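PDB 4I4C: UPF0255 protein frsA from Vibrio vulnificus, which probably hydrolyses carboxylic esters to an alcohol and a carboxylate, as a serine esterase of the alpha/beta-hydrolase clan. Local coordinates for residues M91-G96 with E101-G106; S282-E287 with Q346-S351. All blocks are in the same frame, centred on the assembly; numbering follows the deposited sequence.

Contact 1: M91-G96 with E101-G106; sequences MGYHSG and EWTRLG
Glu101 reaches back from the first turn of helix 98-114 to hold the loop that leads into it. Its carboxylate meets the backbone at Gly96, where the amide N gives a hydrogen bond of 2.7 Å to OE2, almost straight at 166° and made to the anti lone pair, turned from the other oxygen. A bend at chi2 (-65°) brings the acid round to this amide; a glutamate suits the place, since its length spans the gap and its charge should strengthen the bond. Ser95 CA also lies close, 3.4 Å from Glu101 OE2. Gly96 has a positive phi of 95°, a value that favours glycine. The other oxygen, OE1, has a weak salt bridge to Arg104 NH1 at 3.5 Å, one turn further along the helix.

Beside this polar grip, Tyr93 and Thr103 cross at about a right angle. The phenol extends from the loop until its OH is 3.7 Å from Thr103 CG2. Thr103 turns this methyl to the phenol because CG2 stands anti to the backbone N, which leaves OG1 to bond Ala99 O within the helix. A tyrosine suits the loop: its long flat ring spans to Thr103 while Phe14 stacks on it and Tyr100 meets it edge-to-face. On the helix side, Trp102 packs against Val70 of helix 64-75 and Ile134 of helix 121-136, tying helix 98-114 to both.

Contact 2: S282-E287 with Q346-S351; sequences SFLEQE and QGFLSS
Phe283 and Phe348 form the apolar centre of this contact, at the end of the helix in a beta-alpha-beta crossover of the alpha/beta-hydrolase fold: helix 273-284 links the adjacent parallel strands 266-271 and 291-295. The two rings are tilted at 58° with centroids 5.9 Å apart, an oblique pairing, and their side chains run past each other in opposite directions. In both, CG stands anti to the carbonyl carbon and beside the backbone N, which sends each ring across toward the other segment. Phe348 brings its CD1 corner to the root of the other phenylalanine, 3.8 Å from Phe283 CB. In return the far end of the Phe283 ring slips under the backbone of the loop, and Phe348 O sits over one face, 3.3 Å from Phe283 CZ. Phenylalanine suits both places, being long and flat enough to cover its partner without a polar group to satisfy.

Two leucines add to the packing around the rings. Leu284 CD2 lies at the edge of the Phe348 ring, near its plane and 4.4 Å from CE1, while Leu349 CD2 approaches Phe283 CZ at 4.2 Å; Leu349 also touches Ile299.

Polar bonds further out tie the loop to the helix. Gln346 OE1 accepts from Arg280 NE, side chain to side chain, and Ser282 O bonds to Thr354 OG1, a little beyond the loop segment. Gly347, with phi at 102°, takes a turn suited to glycine just ahead of Phe348. Past the helix, Gln286 folds back: its OE1 bonds to Lys355 N, and its NE2, weakly bonded also to Lys353 O, donates to Phe283 O at 3.2 Å, in the carbonyl plane and on a lone pair, with an N-H...O angle of 154°.

From the N terminus the chain runs through several helices up to helix 64-75, then closes contact 1 across a very short span, where loop 91-96 meets the helix that follows it. Helices 121-136 and 144-163 and the first strands of the mixed sheet come next. Contact 2 opens at the end of helix 273-284 and closes a much longer loop of 58 residues, taking in strand 291-295 and helices 306-309, 314-323 and 331-337. The two are in series, neither nested nor crossing. Their centres lie 45 Å apart on opposite sides of the chain's centre: contact 1 joins loop 91-96 to helix 98-114 in the helical part of the fold, contact 2 a loop to the sheet-flanking helix.

Contact 1: M91-G96 with E101-G106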
loop_
_atom_site.group_PDB
_atom_site.type_symbol
_atom_site.label_atom_id
_atom_site.label_comp_id
_atom_site.label_asym_id
_atom_site.label_seq_id
_atom_site.Cartn_x
_atom_site.Cartn_y
_atom_site.Cartn_z
ATOM N N MET A 91 -11.217 -2.175 -22.962
ATOM C CA MET A 91 -10.008 -1.648 -23.586
ATOM C C MET A 91 -10.117 -0.191 -24.032
ATOM O O MET A 91 -11.057 0.181 -24.752
ATOM C CB MET A 91 -9.648 -2.509 -24.793
ATOM C CG MET A 91 -9.427 -3.975 -24.458
ATOM S SD MET A 91 -9.064 -4.948 -25.941
ATOM C CE MET A 91 -10.707 -5.295 -26.530
ATOM N N GLY A 92 -9.145 0.623 -23.627
ATOM C CA GLY A 92 -9.063 2.001 -24.088
ATOM C C GLY A 92 -9.702 2.999 -23.144
ATOM O O GLY A 92 -10.561 2.630 -22.349
ATOM N N TYR A 93 -9.290 4.264 -23.237
ATOM C CA TYR A 93 -9.707 5.282 -22.277
ATOM C C TYR A 93 -11.064 5.862 -22.640
ATOM O O TYR A 93 -11.143 6.890 -23.309
ATOM C CB TYR A 93 -8.656 6.401 -22.181
ATOM C CG TYR A 93 -8.920 7.406 -21.071
ATOM C CD1 TYR A 93 -9.357 8.688 -21.353
ATOM C CD2 TYR A 93 -8.734 7.060 -19.735
ATOM C CE1 TYR A 93 -9.601 9.596 -20.342
ATOM C CE2 TYR A 93 -8.971 7.962 -18.722
ATOM C CZ TYR A 93 -9.403 9.227 -19.030
ATOM O OH TYR A 93 -9.644 10.124 -18.017
ATOM N N HIS A 94 -12.125 5.202 -22.191
ATOM C CA HIS A 94 -13.495 5.654 -22.453
ATOM C C HIS A 94 -14.450 4.869 -21.571
ATOM O O HIS A 94 -14.005 4.045 -20.769
ATOM C CB HIS A 94 -13.874 5.478 -23.926
ATOM C CG HIS A 94 -13.723 4.079 -24.436
ATOM N ND1 HIS A 94 -14.797 3.241 -24.646
ATOM C CD2 HIS A 94 -12.625 3.379 -24.804
ATOM C CE1 HIS A 94 -14.366 2.081 -25.108
ATOM N NE2 HIS A 94 -13.052 2.138 -25.214
ATOM N N SER A 95 -15.748 5.130 -21.715
ATOM C CA SER A 95 -16.766 4.533 -20.850
ATOM C C SER A 95 -16.557 3.027 -20.615
ATOM O O SER A 95 -16.297 2.261 -21.546
ATOM C CB SER A 95 -18.162 4.798 -21.406
ATOM O OG SER A 95 -18.513 3.833 -22.378
ATOM N N GLY A 96 -16.634 2.607 -19.359
ATOM C CA GLY A 96 -16.428 1.202 -19.045
ATOM C C GLY A 96 -15.007 0.847 -18.638
ATOM O O GLY A 96 -14.792 -0.141 -17.949
ATOM N N GLU A 101 -13.321 5.309 -15.589
ATOM C CA GLU A 101 -14.462 5.479 -14.705
ATOM C C GLU A 101 -14.026 5.979 -13.335
ATOM O O GLU A 101 -14.732 6.784 -12.725
ATOM C CB GLU A 101 -15.305 4.203 -14.603
ATOM C CG GLU A 101 -15.988 3.764 -15.933
ATOM C CD GLU A 101 -17.048 4.730 -16.456
ATOM O OE1 GLU A 101 -17.408 5.699 -15.761
ATOM O OE2 GLU A 101 -17.537 4.507 -17.588
ATOM N N TRP A 102 -12.867 5.523 -12.850
ATOM C CA TRP A 102 -12.413 5.961 -11.527
ATOM C C TRP A 102 -11.912 7.395 -11.587
ATOM O O TRP A 102 -12.104 8.163 -10.659
ATOM C CB TRP A 102 -11.347 5.029 -10.936
ATOM C CG TRP A 102 -11.938 3.806 -10.289
ATOM C CD1 TRP A 102 -12.029 2.541 -10.827
ATOM C CD2 TRP A 102 -12.553 3.738 -8.997
ATOM N NE1 TRP A 102 -12.655 1.695 -9.938
ATOM C CE2 TRP A 102 -12.984 2.402 -8.808
ATOM C CE3 TRP A 102 -12.781 4.677 -7.982
ATOM C CZ2 TRP A 102 -13.637 1.984 -7.637
ATOM C CZ3 TRP A 102 -13.422 4.253 -6.814
ATOM C CH2 TRP A 102 -13.837 2.919 -6.654
ATOM N N THR A 103 -11.295 7.758 -12.705
ATOM C CA THR A 103 -10.815 9.129 -12.872
ATOM C C THR A 103 -11.991 10.105 -12.954
ATOM O O THR A 103 -11.920 11.225 -12.439
ATOM C CB THR A 103 -9.888 9.238 -14.103
ATOM O OG1 THR A 103 -8.707 8.466 -13.860
ATOM C CG2 THR A 103 -9.481 10.673 -14.366
ATOM N N ARG A 104 -13.086 9.662 -13.575
ATOM C CA ARG A 104 -14.320 10.444 -13.598
ATOM C C ARG A 104 -14.785 10.827 -12.209
ATOM O O ARG A 104 -15.206 11.955 -11.987
ATOM C CB ARG A 104 -15.452 9.659 -14.248
ATOM C CG ARG A 104 -15.470 9.704 -15.727
ATOM C CD ARG A 104 -16.710 8.960 -16.218
ATOM N NE ARG A 104 -17.747 9.874 -16.680
ATOM C CZ ARG A 104 -18.860 9.477 -17.288
ATOM N NH1 ARG A 104 -19.072 8.180 -17.487
ATOM N NH2 ARG A 104 -19.759 10.370 -17.701
ATOM N N LEU A 105 -14.775 9.862 -11.296
ATOM C CA LEU A 105 -15.158 10.121 -9.910
ATOM C C LEU A 105 -14.165 11.078 -9.258
ATOM O O LEU A 105 -14.568 12.018 -8.574
ATOM C CB LEU A 105 -15.296 8.819 -9.092
ATOM C CG LEU A 105 -15.836 9.002 -7.666
ATOM C CD1 LEU A 105 -17.231 9.665 -7.621
ATOM C CD2 LEU A 105 -15.842 7.689 -6.871
ATOM N N GLY A 106 -12.873 10.858 -9.482
ATOM C CA GLY A 106 -11.877 11.822 -9.030
ATOM C C GLY A 106 -12.160 13.252 -9.484
ATOM O O GLY A 106 -12.086 14.208 -8.704
#

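Contact 2: S282-E287 with Q346-S351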
loop_
_atom_site.group_PDB
_atom_site.type_symbol
_atom_site.label_atom_id
_atom_site.label_comp_id
_atom_site.label_asym_id
_atom_site.label_seq_id
_atom_site.Cartn_x
_atom_site.Cartn_y
_atom_site.Cartn_z
ATOM N N SER A 282 12.910 -3.125 12.685
ATOM C CA SER A 282 12.752 -3.146 14.130
ATOM C C SER A 282 13.788 -4.065 14.753
ATOM O O SER A 282 14.006 -4.035 15.965
ATOM C CB SER A 282 11.345 -3.596 14.521
ATOM O OG SER A 282 10.378 -2.604 14.197
ATOM N N PHE A 283 14.417 -4.885 13.916
ATOM C CA PHE A 283 15.544 -5.704 14.352
ATOM C C PHE A 283 16.849 -4.966 14.095
ATOM O O PHE A 283 17.807 -5.098 14.858
ATOM C CB PHE A 283 15.558 -7.033 13.618
ATOM C CG PHE A 283 14.603 -8.052 14.178
ATOM C CD1 PHE A 283 13.298 -8.124 13.725
ATOM C CD2 PHE A 283 15.022 -8.957 15.143
ATOM C CE1 PHE A 283 12.427 -9.066 14.225
ATOM C CE2 PHE A 283 14.154 -9.900 15.650
ATOM C CZ PHE A 283 12.854 -9.957 15.189
ATOM N N LEU A 284 16.885 -4.180 13.022
ATOM C CA LEU A 284 18.102 -3.466 12.654
ATOM C C LEU A 284 18.386 -2.260 13.553
ATOM O O LEU A 284 19.538 -1.986 13.894
ATOM C CB LEU A 284 18.061 -3.052 11.180
ATOM C CG LEU A 284 18.132 -4.191 10.154
ATOM C CD1 LEU A 284 17.713 -3.710 8.769
ATOM C CD2 LEU A 284 19.522 -4.767 10.093
ATOM N N GLU A 285 17.339 -1.547 13.950
ATOM C CA GLU A 285 17.524 -0.339 14.747
ATOM C C GLU A 285 16.745 -0.395 16.055
ATOM O O GLU A 285 15.696 0.224 16.191
ATOM C CB GLU A 285 17.116 0.880 13.930
ATOM C CG GLU A 285 17.928 1.053 12.669
ATOM C CD GLU A 285 19.198 1.855 12.894
ATOM O OE1 GLU A 285 19.504 2.182 14.065
ATOM O OE2 GLU A 285 19.880 2.175 11.893
ATOM N N GLN A 286 17.279 -1.121 17.028
ATOM C CA GLN A 286 16.507 -1.442 18.220
ATOM C C GLN A 286 16.404 -0.304 19.237
ATOM O O GLN A 286 15.618 -0.389 20.186
ATOM C CB GLN A 286 17.043 -2.723 18.871
ATOM C CG GLN A 286 17.212 -3.876 17.891
ATOM C CD GLN A 286 17.152 -5.239 18.569
ATOM O OE1 GLN A 286 16.780 -5.342 19.738
ATOM N NE2 GLN A 286 17.519 -6.288 17.836
ATOM N N GLU A 287 17.186 0.756 19.048
ATOM C CA GLU A 287 17.133 1.894 19.968
ATOM C C GLU A 287 16.271 3.007 19.402
ATOM O O GLU A 287 15.437 3.598 20.108
ATOM C CB GLU A 287 18.539 2.427 20.271
ATOM C CG GLU A 287 19.264 1.645 21.376
ATOM C CD GLU A 287 18.483 1.652 22.680
ATOM O OE1 GLU A 287 18.196 2.758 23.190
ATOM O OE2 GLU A 287 18.145 0.556 23.185
ATOM N N GLN A 346 15.626 -14.999 5.759
ATOM C CA GLN A 346 16.690 -14.015 5.937
ATOM C C GLN A 346 17.394 -14.091 7.306
ATOM O O GLN A 346 18.462 -13.510 7.486
ATOM C CB GLN A 346 16.158 -12.609 5.680
ATOM C CG GLN A 346 15.569 -12.432 4.297
ATOM C CD GLN A 346 15.178 -10.999 4.032
ATOM O OE1 GLN A 346 15.605 -10.099 4.748
ATOM N NE2 GLN A 346 14.361 -10.776 3.004
ATOM N N GLY A 347 16.792 -14.803 8.255
ATOM C CA GLY A 347 17.430 -15.105 9.535
ATOM C C GLY A 347 16.980 -14.259 10.714
ATOM O O GLY A 347 17.547 -14.333 11.811
ATOM N N PHE A 348 15.941 -13.459 10.501
ATOM C CA PHE A 348 15.476 -12.524 11.520
ATOM C C PHE A 348 14.546 -13.154 12.545
ATOM O O PHE A 348 14.171 -12.514 13.531
ATOM C CB PHE A 348 14.760 -11.339 10.855
ATOM C CG PHE A 348 15.682 -10.397 10.140
ATOM C CD1 PHE A 348 16.384 -9.430 10.848
ATOM C CD2 PHE A 348 15.852 -10.476 8.774
ATOM C CE1 PHE A 348 17.235 -8.557 10.195
ATOM C CE2 PHE A 348 16.701 -9.610 8.118
ATOM C CZ PHE A 348 17.393 -8.647 8.833
ATOM N N LEU A 349 14.147 -14.397 12.307
ATOM C CA LEU A 349 13.107 -15.006 13.135
ATOM C C LEU A 349 13.536 -16.351 13.723
ATOM O O LEU A 349 12.740 -17.293 13.784
ATOM C CB LEU A 349 11.814 -15.167 12.331
ATOM C CG LEU A 349 11.159 -13.864 11.868
ATOM C CD1 LEU A 349 9.916 -14.176 11.053
ATOM C CD2 LEU A 349 10.819 -12.958 13.065
ATOM N N SER A 350 14.786 -16.419 14.177
ATOM C CA SER A 350 15.369 -17.673 14.649
ATOM C C SER A 350 15.815 -17.647 16.109
ATOM O O SER A 350 15.513 -18.566 16.867
ATOM C CB SER A 350 16.557 -18.055 13.776
ATOM O OG SER A 350 16.148 -18.371 12.467
ATOM N N SER A 351 16.547 -16.611 16.505
ATOM C CA SER A 351 17.118 -16.595 17.850
ATOM C C SER A 351 17.120 -15.220 18.512
ATOM O O SER A 351 16.700 -15.070 19.659
ATOM C CB SER A 351 18.534 -17.181 17.826
ATOM O OG SER A 351 19.221 -16.806 16.639
#